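Local coordinates for putative uncharacterized protein tcp24 (Actinoplanes teichomyceticus, PDB 4Q38) that acts as an N-acyltransferase that probably moves a long aliphatic acyl chain from coenzyme A onto the amino sugar of teicoplanin-type glycopeptide antibiotics, at residues A[32-35]-A[36-40]; A[118-121]-A[122-126]; A[138-141]-A[142-146]; A[260-263]-A[264-268]; A[294-297]-A[298-301]. One frame throughout, in Å; residues are numbered along the deposited sequence.

Contact 1: residues A[32-35]-A[36-40]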
# COMPACT_ATOMS: atom_id res chain seq x y z
N ALA A 32 19.74 -11.46 5.01
CA ALA A 32 20.29 -12.00 6.26
C ALA A 32 20.15 -11.07 7.47
O ALA A 32 19.78 -11.51 8.56
CB ALA A 32 21.75 -12.41 6.07
N ALA A 33 20.45 -9.78 7.27
CA ALA A 33 20.34 -8.78 8.34
C ALA A 33 18.92 -8.71 8.89
O ALA A 33 18.71 -8.70 10.10
CB ALA A 33 20.80 -7.41 7.84
N TRP A 34 17.94 -8.65 7.98
CA TRP A 34 16.52 -8.65 8.34
C TRP A 34 16.17 -9.88 9.14
O TRP A 34 15.51 -9.80 10.18
CB TRP A 34 15.68 -8.55 7.07
CG TRP A 34 14.19 -8.71 7.27
CD1 TRP A 34 13.37 -9.73 6.79
CD2 TRP A 34 13.28 -7.80 7.99
NE1 TRP A 34 12.06 -9.53 7.16
CE2 TRP A 34 11.94 -8.39 7.88
CE3 TRP A 34 13.45 -6.60 8.70
CZ2 TRP A 34 10.83 -7.79 8.46
CZ3 TRP A 34 12.31 -6.01 9.27
CH2 TRP A 34 11.03 -6.59 9.15
N LEU A 35 16.62 -11.03 8.66
CA LEU A 35 16.29 -12.31 9.29
C LEU A 35 16.94 -12.46 10.67
O LEU A 35 16.34 -13.03 11.58
CB LEU A 35 16.66 -13.46 8.36
CG LEU A 35 15.81 -13.51 7.08
CD1 LEU A 35 16.40 -14.48 6.07
CD2 LEU A 35 14.38 -13.88 7.40
N THR A 36 18.15 -11.92 10.81
CA THR A 36 18.80 -11.85 12.12
C THR A 36 17.98 -10.98 13.06
O THR A 36 17.73 -11.35 14.21
CB THR A 36 20.24 -11.30 12.00
OG1 THR A 36 21.00 -12.18 11.17
CG2 THR A 36 20.92 -11.20 13.37
N GLU A 37 17.55 -9.83 12.56
CA GLU A 37 16.71 -8.93 13.35
C GLU A 37 15.44 -9.64 13.80
O GLU A 37 15.04 -9.52 14.96
CB GLU A 37 16.39 -7.64 12.58
CG GLU A 37 15.70 -6.58 13.44
CD GLU A 37 15.29 -5.35 12.66
OE1 GLU A 37 15.72 -5.18 11.50
OE2 GLU A 37 14.54 -4.53 13.22
N LEU A 38 14.81 -10.39 12.89
CA LEU A 38 13.60 -11.13 13.24
C LEU A 38 13.89 -12.27 14.22
O LEU A 38 13.06 -12.59 15.08
CB LEU A 38 12.91 -11.69 11.98
CG LEU A 38 12.31 -10.70 10.97
CD1 LEU A 38 11.40 -11.42 9.98
CD2 LEU A 38 11.54 -9.59 11.66
N ASP A 39 15.07 -12.88 14.11
CA ASP A 39 15.47 -13.91 15.07
C ASP A 39 15.58 -13.32 16.48
O ASP A 39 15.03 -13.87 17.43
CB ASP A 39 16.77 -14.59 14.65
CG ASP A 39 17.12 -15.79 15.52
OD1 ASP A 39 16.22 -16.57 15.88
OD2 ASP A 39 18.31 -15.95 15.85
N GLU A 40 16.25 -12.17 16.60
CA GLU A 40 16.39 -11.50 17.89
C GLU A 40 15.06 -11.01 18.46
O GLU A 40 14.83 -11.06 19.67
CB GLU A 40 17.42 -10.38 17.82
CG GLU A 40 18.82 -10.86 18.16
CD GLU A 40 19.89 -10.23 17.28
OE1 GLU A 40 19.74 -9.05 16.90
OE2 GLU A 40 20.89 -10.93 16.99

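Contact 2: residues A[118-121]-A[122-126]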
# COMPACT_ATOMS: atom_id res chain seq x y z
N GLY A 118 8.39 -21.57 -4.00
CA GLY A 118 7.69 -22.07 -2.81
C GLY A 118 6.19 -22.23 -2.98
O GLY A 118 5.48 -22.61 -2.04
N GLY A 119 5.68 -21.93 -4.17
CA GLY A 119 4.27 -22.18 -4.48
C GLY A 119 3.30 -21.13 -3.97
O GLY A 119 3.68 -19.99 -3.70
N ALA A 120 2.04 -21.52 -3.84
CA ALA A 120 0.98 -20.61 -3.45
C ALA A 120 1.19 -20.00 -2.05
O ALA A 120 0.97 -18.81 -1.86
CB ALA A 120 -0.37 -21.30 -3.56
N ALA A 121 1.63 -20.81 -1.08
CA ALA A 121 1.92 -20.30 0.27
C ALA A 121 2.98 -19.19 0.24
O ALA A 121 2.91 -18.22 1.01
CB ALA A 121 2.38 -21.43 1.19
N ALA A 122 3.95 -19.34 -0.65
CA ALA A 122 5.00 -18.33 -0.82
C ALA A 122 4.46 -17.08 -1.50
O ALA A 122 4.70 -15.96 -1.04
CB ALA A 122 6.17 -18.90 -1.61
N ARG A 123 3.74 -17.27 -2.60
CA ARG A 123 3.10 -16.16 -3.33
C ARG A 123 2.13 -15.37 -2.45
O ARG A 123 2.06 -14.15 -2.55
CB ARG A 123 2.37 -16.66 -4.57
CG ARG A 123 3.30 -17.16 -5.68
CD ARG A 123 2.52 -17.53 -6.93
NE ARG A 123 1.85 -18.84 -6.87
CZ ARG A 123 0.54 -19.02 -6.89
NH1 ARG A 123 -0.30 -17.97 -6.94
NH2 ARG A 123 0.04 -20.25 -6.86
N TYR A 124 1.40 -16.07 -1.59
CA TYR A 124 0.41 -15.41 -0.74
C TYR A 124 0.94 -15.10 0.67
O TYR A 124 0.16 -14.74 1.56
CB TYR A 124 -0.88 -16.24 -0.66
CG TYR A 124 -1.70 -16.26 -1.94
CD1 TYR A 124 -2.19 -15.08 -2.51
CD2 TYR A 124 -2.03 -17.47 -2.55
CE1 TYR A 124 -2.96 -15.09 -3.65
CE2 TYR A 124 -2.81 -17.50 -3.71
CZ TYR A 124 -3.27 -16.31 -4.26
OH TYR A 124 -4.05 -16.34 -5.40
N PHE A 125 2.25 -15.21 0.88
CA PHE A 125 2.83 -15.05 2.22
C PHE A 125 2.32 -13.81 2.96
O PHE A 125 1.89 -13.89 4.10
CB PHE A 125 4.37 -15.03 2.16
CG PHE A 125 5.02 -14.83 3.50
CD1 PHE A 125 5.14 -15.90 4.40
CD2 PHE A 125 5.51 -13.59 3.89
CE1 PHE A 125 5.72 -15.72 5.65
CE2 PHE A 125 6.10 -13.40 5.13
CZ PHE A 125 6.22 -14.47 6.01
N HIS A 126 2.38 -12.66 2.31
CA HIS A 126 2.03 -11.40 2.96
C HIS A 126 0.55 -11.19 3.11
O HIS A 126 0.11 -10.36 3.90
CB HIS A 126 2.71 -10.25 2.22
CG HIS A 126 4.20 -10.29 2.38
ND1 HIS A 126 4.81 -10.06 3.56
CD2 HIS A 126 5.21 -10.60 1.46
CE1 HIS A 126 6.15 -10.20 3.41
NE2 HIS A 126 6.39 -10.52 2.13

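Contact 3: residues A[138-141]-A[142-146]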
# COMPACT_ATOMS: atom_id res chain seq x y z
N ARG A 138 -7.37 -4.28 14.47
CA ARG A 138 -8.77 -4.02 14.83
C ARG A 138 -8.90 -3.65 16.31
O ARG A 138 -9.74 -2.81 16.67
CB ARG A 138 -9.68 -5.21 14.48
CG ARG A 138 -9.92 -5.43 12.98
CD ARG A 138 -10.69 -4.29 12.35
NE ARG A 138 -12.06 -4.19 12.87
CZ ARG A 138 -12.69 -3.04 13.14
NH1 ARG A 138 -12.08 -1.86 12.98
NH2 ARG A 138 -13.93 -3.07 13.60
N ARG A 139 -8.08 -4.25 17.16
CA ARG A 139 -8.04 -3.89 18.59
C ARG A 139 -7.53 -2.46 18.76
O ARG A 139 -8.06 -1.70 19.56
CB ARG A 139 -7.17 -4.85 19.40
CG ARG A 139 -7.78 -6.23 19.60
CD ARG A 139 -7.07 -7.02 20.69
NE ARG A 139 -5.69 -7.39 20.34
CZ ARG A 139 -5.35 -8.46 19.61
NH1 ARG A 139 -6.27 -9.29 19.13
NH2 ARG A 139 -4.07 -8.71 19.36
N PHE A 140 -6.51 -2.10 17.98
CA PHE A 140 -6.00 -0.73 17.97
C PHE A 140 -7.06 0.27 17.52
O PHE A 140 -7.25 1.30 18.17
CB PHE A 140 -4.71 -0.61 17.13
CG PHE A 140 -4.10 0.76 17.15
CD1 PHE A 140 -3.45 1.25 18.30
CD2 PHE A 140 -4.15 1.58 16.02
CE1 PHE A 140 -2.88 2.52 18.31
CE2 PHE A 140 -3.58 2.85 16.03
CZ PHE A 140 -2.95 3.32 17.18
N HIS A 141 -7.77 -0.04 16.41
CA HIS A 141 -8.91 0.77 15.96
C HIS A 141 -9.91 1.02 17.06
O HIS A 141 -10.37 2.16 17.29
CB HIS A 141 -9.64 0.13 14.76
CG HIS A 141 -8.83 0.11 13.47
ND1 HIS A 141 -9.14 -0.70 12.44
CD2 HIS A 141 -7.70 0.83 13.08
CE1 HIS A 141 -8.26 -0.51 11.44
NE2 HIS A 141 -7.37 0.42 11.83
N ALA A 142 -10.28 -0.06 17.76
CA ALA A 142 -11.22 0.03 18.89
C ALA A 142 -10.70 0.93 20.02
O ALA A 142 -11.45 1.76 20.55
CB ALA A 142 -11.55 -1.36 19.41
N GLU A 143 -9.43 0.76 20.38
CA GLU A 143 -8.81 1.56 21.44
C GLU A 143 -8.80 3.05 21.08
O GLU A 143 -8.95 3.91 21.96
CB GLU A 143 -7.39 1.07 21.73
CG GLU A 143 -7.32 -0.29 22.41
CD GLU A 143 -5.95 -0.95 22.30
OE1 GLU A 143 -5.79 -2.08 22.81
OE2 GLU A 143 -5.03 -0.34 21.70
N ARG A 144 -8.64 3.34 19.80
CA ARG A 144 -8.64 4.72 19.29
C ARG A 144 -10.05 5.26 19.02
O ARG A 144 -10.22 6.41 18.63
CB ARG A 144 -7.76 4.81 18.03
CG ARG A 144 -6.25 4.73 18.34
CD ARG A 144 -5.81 6.03 18.99
NE ARG A 144 -4.44 6.04 19.48
CZ ARG A 144 -3.74 7.16 19.70
NH1 ARG A 144 -4.28 8.35 19.47
NH2 ARG A 144 -2.49 7.08 20.15
N GLY A 145 -11.07 4.43 19.20
CA GLY A 145 -12.45 4.85 18.99
C GLY A 145 -12.83 5.01 17.53
O GLY A 145 -13.83 5.66 17.21
N ILE A 146 -12.05 4.40 16.63
CA ILE A 146 -12.30 4.45 15.19
C ILE A 146 -13.59 3.69 14.88
O ILE A 146 -13.73 2.54 15.29
CB ILE A 146 -11.15 3.78 14.39
CG1 ILE A 146 -9.76 4.24 14.87
CG2 ILE A 146 -11.34 3.95 12.88
CD1 ILE A 146 -9.38 5.66 14.52
O HOH W 1 -13.29 -0.06 15.03

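Contact 4: residues A[260-263]-A[264-268]. With COA (coenzyme A), chain D.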
# COMPACT_ATOMS: atom_id res chain seq x y z
N GLU A 260 -0.32 19.47 -20.85
CA GLU A 260 -0.11 19.35 -22.30
C GLU A 260 -1.06 18.36 -22.97
O GLU A 260 -1.35 18.49 -24.15
CB GLU A 260 1.33 18.91 -22.59
CG GLU A 260 2.36 20.02 -22.48
CD GLU A 260 3.68 19.68 -23.14
OE1 GLU A 260 4.72 20.07 -22.59
OE2 GLU A 260 3.68 19.04 -24.22
N TYR A 261 -1.53 17.38 -22.20
CA TYR A 261 -2.20 16.21 -22.79
C TYR A 261 -3.64 16.04 -22.35
O TYR A 261 -4.48 15.64 -23.14
CB TYR A 261 -1.42 14.94 -22.48
CG TYR A 261 0.03 14.97 -22.90
CD1 TYR A 261 0.42 14.60 -24.19
CD2 TYR A 261 1.02 15.38 -22.00
CE1 TYR A 261 1.75 14.64 -24.58
CE2 TYR A 261 2.35 15.42 -22.38
CZ TYR A 261 2.71 15.05 -23.67
OH TYR A 261 4.03 15.08 -24.05
N LEU A 262 -3.92 16.33 -21.09
CA LEU A 262 -5.25 16.13 -20.54
C LEU A 262 -6.07 17.39 -20.69
O LEU A 262 -5.54 18.50 -20.60
CB LEU A 262 -5.18 15.72 -19.07
CG LEU A 262 -4.39 14.44 -18.76
CD1 LEU A 262 -4.34 14.18 -17.26
CD2 LEU A 262 -4.96 13.24 -19.51
N THR A 263 -7.37 17.22 -20.92
CA THR A 263 -8.24 18.37 -21.15
C THR A 263 -8.86 18.88 -19.86
O THR A 263 -8.57 18.38 -18.77
CB THR A 263 -9.31 18.08 -22.23
OG1 THR A 263 -9.95 16.83 -21.96
CG2 THR A 263 -8.67 18.00 -23.62
N GLU A 264 -9.71 19.89 -20.00
CA GLU A 264 -10.33 20.57 -18.88
C GLU A 264 -11.30 19.70 -18.09
O GLU A 264 -11.58 19.98 -16.93
CB GLU A 264 -11.05 21.83 -19.37
CG GLU A 264 -10.11 23.00 -19.57
CD GLU A 264 -9.26 23.25 -18.34
OE1 GLU A 264 -9.84 23.59 -17.28
OE2 GLU A 264 -8.02 23.09 -18.42
N ASP A 265 -11.80 18.64 -18.72
CA ASP A 265 -12.71 17.73 -18.05
C ASP A 265 -11.97 16.73 -17.15
O ASP A 265 -12.60 16.02 -16.36
CB ASP A 265 -13.60 17.01 -19.08
CG ASP A 265 -12.80 16.15 -20.04
OD1 ASP A 265 -11.66 16.52 -20.37
OD2 ASP A 265 -13.33 15.10 -20.48
N SER A 266 -10.64 16.69 -17.25
CA SER A 266 -9.83 15.79 -16.41
C SER A 266 -9.97 16.16 -14.93
O SER A 266 -9.83 17.32 -14.55
CB SER A 266 -8.36 15.81 -16.84
OG SER A 266 -7.51 15.30 -15.82
N ASN A 267 -10.28 15.16 -14.12
CA ASN A 267 -10.34 15.33 -12.66
C ASN A 267 -8.98 15.73 -12.08
O ASN A 267 -8.91 16.61 -11.22
CB ASN A 267 -10.86 14.05 -11.99
CG ASN A 267 -12.31 13.78 -12.33
OD1 ASN A 267 -13.12 14.70 -12.39
ND2 ASN A 267 -12.65 12.51 -12.57
N ILE A 268 -7.92 15.08 -12.55
CA ILE A 268 -6.55 15.40 -12.13
C ILE A 268 -6.24 16.89 -12.38
O ILE A 268 -5.84 17.61 -11.47
CB ILE A 268 -5.52 14.47 -12.81
CG1 ILE A 268 -5.67 13.04 -12.23
CG2 ILE A 268 -4.09 14.98 -12.61
CD1 ILE A 268 -4.95 11.95 -12.99
N1A COA D . -5.09 4.38 -16.06
C2A COA D . -5.62 4.57 -17.29
N3A COA D . -6.38 5.63 -17.61
C4A COA D . -6.67 6.58 -16.68
C5A COA D . -6.13 6.43 -15.31
C6A COA D . -5.30 5.24 -15.04
N6A COA D . -4.75 5.01 -13.82
N7A COA D . -6.57 7.49 -14.62
C8A COA D . -7.31 8.26 -15.45
N9A COA D . -7.38 7.70 -16.68
C1B COA D . -8.08 8.25 -17.86
C2B COA D . -9.55 8.56 -17.61
O2B COA D . -10.36 7.42 -17.86
C3B COA D . -9.79 9.70 -18.58
O3B COA D . -9.90 9.15 -19.89
P3B COA D . -10.63 9.91 -21.12
O7A COA D . -12.09 9.77 -20.79
O8A COA D . -10.13 9.14 -22.31
O9A COA D . -10.13 11.33 -21.09
C4B COA D . -8.48 10.48 -18.51
O4B COA D . -7.48 9.50 -18.20
C5B COA D . -8.47 11.60 -17.47
O5B COA D . -8.65 11.06 -16.15
P1A COA D . -8.94 11.96 -14.86
O1A COA D . -10.36 12.43 -14.82
O2A COA D . -7.82 12.98 -14.78
O3A COA D . -8.70 10.90 -13.65
P2A COA D . -9.81 9.90 -13.04
O4A COA D . -10.56 10.62 -11.95
O5A COA D . -10.61 9.23 -14.13
O6A COA D . -8.85 8.78 -12.40
CBP COA D . -7.54 7.92 -10.51
CCP COA D . -7.95 9.13 -11.35
CDP COA D . -6.54 8.46 -9.49
CEP COA D . -8.77 7.37 -9.81
CAP COA D . -6.88 6.84 -11.40
OAP COA D . -5.81 7.41 -12.14
C9P COA D . -6.35 5.61 -10.69
O9P COA D . -7.11 4.75 -10.29
N8P COA D . -5.02 5.50 -10.56
C7P COA D . -4.39 4.46 -9.76
C6P COA D . -4.14 4.94 -8.33
C5P COA D . -3.13 6.08 -8.31
O5P COA D . -2.54 6.41 -9.34
N4P COA D . -2.95 6.69 -7.14
C3P COA D . -1.86 7.63 -6.90
C2P COA D . -0.52 6.94 -6.68
S1P COA D . 0.79 8.18 -6.40

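Contact 5: residues A[294-297]-A[298-301]. With COA (coenzyme A), chain D.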
# COMPACT_ATOMS: atom_id res chain seq x y z
N LEU A 294 4.11 4.74 -15.02
CA LEU A 294 3.89 3.51 -15.76
C LEU A 294 3.23 2.46 -14.85
O LEU A 294 2.32 1.74 -15.28
CB LEU A 294 5.20 2.99 -16.37
CG LEU A 294 5.71 3.76 -17.61
CD1 LEU A 294 7.17 3.42 -17.90
CD2 LEU A 294 4.84 3.49 -18.82
N GLU A 295 3.66 2.40 -13.59
CA GLU A 295 3.01 1.52 -12.59
C GLU A 295 1.53 1.86 -12.47
O GLU A 295 0.66 1.01 -12.67
CB GLU A 295 3.71 1.59 -11.23
CG GLU A 295 2.95 0.95 -10.06
CD GLU A 295 2.84 -0.57 -10.15
OE1 GLU A 295 3.64 -1.20 -10.86
OE2 GLU A 295 1.94 -1.14 -9.50
N PHE A 296 1.23 3.12 -12.18
CA PHE A 296 -0.15 3.50 -11.89
C PHE A 296 -1.10 3.62 -13.08
O PHE A 296 -2.33 3.51 -12.91
CB PHE A 296 -0.19 4.74 -11.00
CG PHE A 296 0.29 4.46 -9.61
CD1 PHE A 296 -0.48 3.66 -8.75
CD2 PHE A 296 1.52 4.93 -9.17
CE1 PHE A 296 -0.04 3.38 -7.46
CE2 PHE A 296 1.97 4.64 -7.89
CZ PHE A 296 1.18 3.86 -7.03
N VAL A 297 -0.56 3.84 -14.27
CA VAL A 297 -1.39 3.90 -15.47
C VAL A 297 -1.54 2.53 -16.13
O VAL A 297 -2.60 2.22 -16.66
CB VAL A 297 -0.89 4.97 -16.47
CG1 VAL A 297 -1.69 4.94 -17.76
CG2 VAL A 297 -1.01 6.36 -15.84
N PHE A 298 -0.48 1.72 -16.10
CA PHE A 298 -0.47 0.44 -16.82
C PHE A 298 -0.14 -0.79 -15.97
O PHE A 298 -0.20 -1.91 -16.48
CB PHE A 298 0.56 0.47 -17.95
CG PHE A 298 0.37 1.58 -18.95
CD1 PHE A 298 -0.65 1.51 -19.90
CD2 PHE A 298 1.23 2.67 -18.96
CE1 PHE A 298 -0.81 2.53 -20.83
CE2 PHE A 298 1.07 3.69 -19.89
CZ PHE A 298 0.05 3.62 -20.83
N ARG A 299 0.23 -0.58 -14.70
CA ARG A 299 0.84 -1.65 -13.88
C ARG A 299 1.95 -2.29 -14.70
O ARG A 299 1.97 -3.51 -14.92
CB ARG A 299 -0.19 -2.70 -13.43
CG ARG A 299 -1.33 -2.16 -12.57
CD ARG A 299 -0.85 -1.55 -11.26
NE ARG A 299 -1.92 -0.78 -10.63
CZ ARG A 299 -1.79 -0.09 -9.50
NH1 ARG A 299 -0.63 -0.07 -8.86
NH2 ARG A 299 -2.82 0.59 -9.01
N TYR A 300 2.87 -1.44 -15.15
CA TYR A 300 3.89 -1.81 -16.11
C TYR A 300 4.78 -2.93 -15.61
O TYR A 300 5.30 -2.87 -14.50
CB TYR A 300 4.74 -0.58 -16.45
CG TYR A 300 5.71 -0.80 -17.58
CD1 TYR A 300 5.25 -1.08 -18.87
CD2 TYR A 300 7.08 -0.70 -17.37
CE1 TYR A 300 6.14 -1.28 -19.91
CE2 TYR A 300 7.98 -0.90 -18.41
CZ TYR A 300 7.51 -1.19 -19.67
OH TYR A 300 8.39 -1.39 -20.71
N ASN A 301 4.95 -3.95 -16.44
CA ASN A 301 5.84 -5.06 -16.15
C ASN A 301 6.77 -5.36 -17.33
O ASN A 301 6.93 -6.51 -17.74
CB ASN A 301 5.03 -6.30 -15.73
CG ASN A 301 5.90 -7.41 -15.17
OD1 ASN A 301 5.64 -8.59 -15.41
ND2 ASN A 301 6.94 -7.05 -14.43
N1A COA D . -5.09 4.38 -16.06
C2A COA D . -5.62 4.57 -17.29
N3A COA D . -6.38 5.63 -17.61
C4A COA D . -6.67 6.58 -16.68
C5A COA D . -6.13 6.43 -15.31
C6A COA D . -5.30 5.24 -15.04
N6A COA D . -4.75 5.01 -13.82
N7A COA D . -6.57 7.49 -14.62
C8A COA D . -7.31 8.26 -15.45
N9A COA D . -7.38 7.70 -16.68
C1B COA D . -8.08 8.25 -17.86
C2B COA D . -9.55 8.56 -17.61
O2B COA D . -10.36 7.42 -17.86
C3B COA D . -9.79 9.70 -18.58
O3B COA D . -9.90 9.15 -19.89
P3B COA D . -10.63 9.91 -21.12
O7A COA D . -12.09 9.77 -20.79
O8A COA D . -10.13 9.14 -22.31
O9A COA D . -10.13 11.33 -21.09
C4B COA D . -8.48 10.48 -18.51
O4B COA D . -7.48 9.50 -18.20
C5B COA D . -8.47 11.60 -17.47
O5B COA D . -8.65 11.06 -16.15
P1A COA D . -8.94 11.96 -14.86
O1A COA D . -10.36 12.43 -14.82
O2A COA D . -7.82 12.98 -14.78
O3A COA D . -8.70 10.90 -13.65
P2A COA D . -9.81 9.90 -13.04
O4A COA D . -10.56 10.62 -11.95
O5A COA D . -10.61 9.23 -14.13
O6A COA D . -8.85 8.78 -12.40
CBP COA D . -7.54 7.92 -10.51
CCP COA D . -7.95 9.13 -11.35
CDP COA D . -6.54 8.46 -9.49
CEP COA D . -8.77 7.37 -9.81
CAP COA D . -6.88 6.84 -11.40
OAP COA D . -5.81 7.41 -12.14
C9P COA D . -6.35 5.61 -10.69
O9P COA D . -7.11 4.75 -10.29
N8P COA D . -5.02 5.50 -10.56
C7P COA D . -4.39 4.46 -9.76
C6P COA D . -4.14 4.94 -8.33
C5P COA D . -3.13 6.08 -8.31
O5P COA D . -2.54 6.41 -9.34
N4P COA D . -2.95 6.69 -7.14
C3P COA D . -1.86 7.63 -6.90
C2P COA D . -0.52 6.94 -6.68
S1P COA D . 0.79 8.18 -6.40
O HOH W 2 5.40 -0.84 -12.73
O HOH W 3 -3.40 0.92 -12.50

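Contact 1: residues A[32-35]-A[36-40]
W34 and L38 stand one turn apart on the alpha-helix 32-41, and their i to i+4 pairing makes the tight side of this contact. L38 lays both methyl branches on a single face of the indole. CD2 is 4.0 Å from the centroid of the W34 six-membered ring and 19° off its normal, which meets the geometry of a CH-pi contact. The other methyl, L38 CD1, packs 3.5 Å from W34 NE1, so the leucine fork straddles the benzo and pyrrole parts. The W34 torsion explains the fit: with CG anti to the backbone N (chi1 173°), the indole runs beside the helix toward the following turn. Beyond the pair, L38 and L35 press on L89 of helix 84-98, while R109 and P112 touch the indole.

E37 is held more loosely against the ring. Its OE1 comes obliquely to 3.9 Å from W34 CE3, with carboxylate and indole planes 80° apart, and its firm partners are R109 and R99, both in salt bridges.

The backbone ladder is common to both sides: E37 N donates to A33 O at 2.9 Å, and L38 N likewise to W34 O. A33 and T36 lie on the solvent side. There A32 O takes two donors from one residue: T36 N at 2.8 Å, and T36 OG1, which sits above the carbonyl plane at 3.0 Å.

Contact 2: residues A[118-121]-A[122-126]
R123 bonds back to G119 in the short helix 119-123, which breaks at Y124 before the long helix 125-143 sets off. Backbone hydrogen bonds come first. R123 N donates to G119 O at 2.9 Å with a nearly straight N-H...O angle of 171°, and A122 N adds a weak bond to the same oxygen. Y124 N closes the turn on A120 O at 2.8 Å. The next bond in the series fails: F125 N lies 3.1 Å from A121 O, but at an angle too poor for bonding, and it turns instead to A122 O at 3.2 Å. That switch marks the break, since Y124 is both the first residue to leave helical angles and the N-cap position of the following helix.

Packing is mostly between small groups. A122 CB rests 3.6 Å from G118 C, and A120 CB touches the Y124 ring distantly, at 4.3 Å from CD2. Outside the turn, A121 and F125 both lean on L86 of helix 84-98.

The polar ends find partners elsewhere: Y124 OH bonds to E72, and R123 NH1 to G172 O. The R123 chain bends at chi3 (-79°), folding the guanidinium back over A120. A120 CA then lies 3.4 Å above one guanidinium face, near its rim, with R123 NH2 3.5 Å from A120 CB.

Contact 3: residues A[138-141]-A[142-146]
F140 has CG anti to its own nitrogen (chi1 -177°) and R144 bends at chi2 (-73°); through these torsions the phenyl ring and the arginine stem run alongside each other in one direction. R144 CG is consequently over the F140 face, 4.0 Å from the centroid and 19° off the normal, a CH-pi contact made by the aliphatic stem. The guanidinium goes past the ring to E241, with which it forms a salt bridge.

The backbone shows how the helix ends. R144 N still bonds to F140 O at 3.0 Å, but G145 then takes a positive phi in a Schellman motif, and I146 N reaches back to H141 O at 2.9 Å. I146 follows that bond with its side chain: CG1 comes within 3.2 Å of H141 O, and the two CB atoms of H141 and I146 are 4.0 Å apart.

On the other flank R138 curls round to H141, three residues on. R138 NH1 donates to H141 ND1 at 3.2 Å, each group lying close to the plane of the other, which helps to set the rotation of the imidazole. The same NH1 gives a second bond to a water at 3.0 Å, and this water donates to I146 O, linking the carbonyl of I146, just past the Schellman glycine, to R138. D148 pairs with R138 NH2, and W152 receives the arginine in a cation-pi contact.

The helix end is wedged between other elements: F140, H141 and I146 meet Y189 of strand 188-191, I146 also packs on F234 and H238 of helix 221-238, and F239 in the loop beyond lies against F140, R144 and I146.

Contact 4: residues A[260-263]-A[264-268]
The D265 carboxylate is met by T263 OG1, and the N267 amide by phosphate oxygens of coenzyme A. T263 OG1 points to D265 OD1 at 2.4 Å, a modelled hydrogen bond too short to be taken at face value. At the edge of the N267 amide, near its plane, ND2 donates to COA O4A at 2.9 Å and a fairly straight 165°; COA O1A stands to one side of that plane, well away from it.

Behind these groups lies a type I beta turn from T263 to S266, closed by S266 N to T263 O at 3.1 Å. The turn delivers S266 to the N-cap of helix 267-272. With OG anti to its nitrogen (chi1 162°), S266 donates to COA O2A at 2.6 Å, while the same OG caps I269 N. L262 CD1 flanks that hydroxyl at 3.7 Å. Two backbone donors complete the grip: N267 N to COA O1A at 2.8 Å, and I268 N to COA O2A at 3.1 Å.

Thus O2A is held twice, and N267 spans both phosphates. The helix start would probably help balance their charge. A pyrophosphate bound at a helix N-terminus is the coenzyme A arrangement characteristic of the GNAT fold.

Contact 5: residues A[294-297]-A[298-301]
V297 and F298 form the apolar centre at the C-terminal end of helix 290-298 in the GNAT-like domain. V297 CG1 sits over the middle of the F298 ring, 3.7 Å from the centroid and only 11° off the normal, a CH-pi contact between neighbours. L294 fills in from the previous turn, its CD2 being 3.7 Å from F298 CD2. Its CB meets Y300 CB at 3.6 Å, and its CD1 lies over a tyrosine face near the rim. E315 and V318 of helix 313-323 also touch F298.

Next come the bonds that end the helix. R299 takes a positive phi, and L294 O accepts twice from opposite faces of its plane: from F298 N at 2.9 Å and from Y300 N at 3.2 Å.

The polar edge lies around R299. E295 has CG anti to the backbone N (chi1 168°) and bends at chi2, turning its carboxylate to R299. R299 NH1 forms a salt bridge to E295 OE2 at 2.9 Å, fairly straight at 160°; the oxygen lies in the guanidinium plane and is met on its anti side, somewhat out of the carboxylate plane. Each partner has a second charge: K168 for E295 OE1 and E214 for R299 NH2. This network flanks F296, which also meets W252 and lines the pocket of the acylated sugar.

Coenzyme A uses F296 twice. C2P of its thiol arm lies over the ring centre, 3.5 Å from F296 CZ, with E295 CG over the other face. The adenine N6A donates to F296 O at 3.0 Å.

How the contacts relate
The five contacts follow one another along the chain without interleaving. Contacts 2 and 3 belong to the N-terminal acyltransferase domain and share helix 125-143, contact 2 at its start and contact 3 at its end, with centres about 30 Å apart. Contact 1, on helix 32-41, has its centre about 20 Å from that of contact 2, and both pack on helix 84-98. Contacts 4 and 5 belong to the GNAT-like domain; their centres are about 19 Å apart, yet both bind coenzyme A, contact 4 at its pyrophosphate, contact 5 at its adenine and thiol arm. Contacts 1 and 4 have centres about 48 Å apart, so the N-terminal helix of contact 1 is remote from the pyrophosphate site.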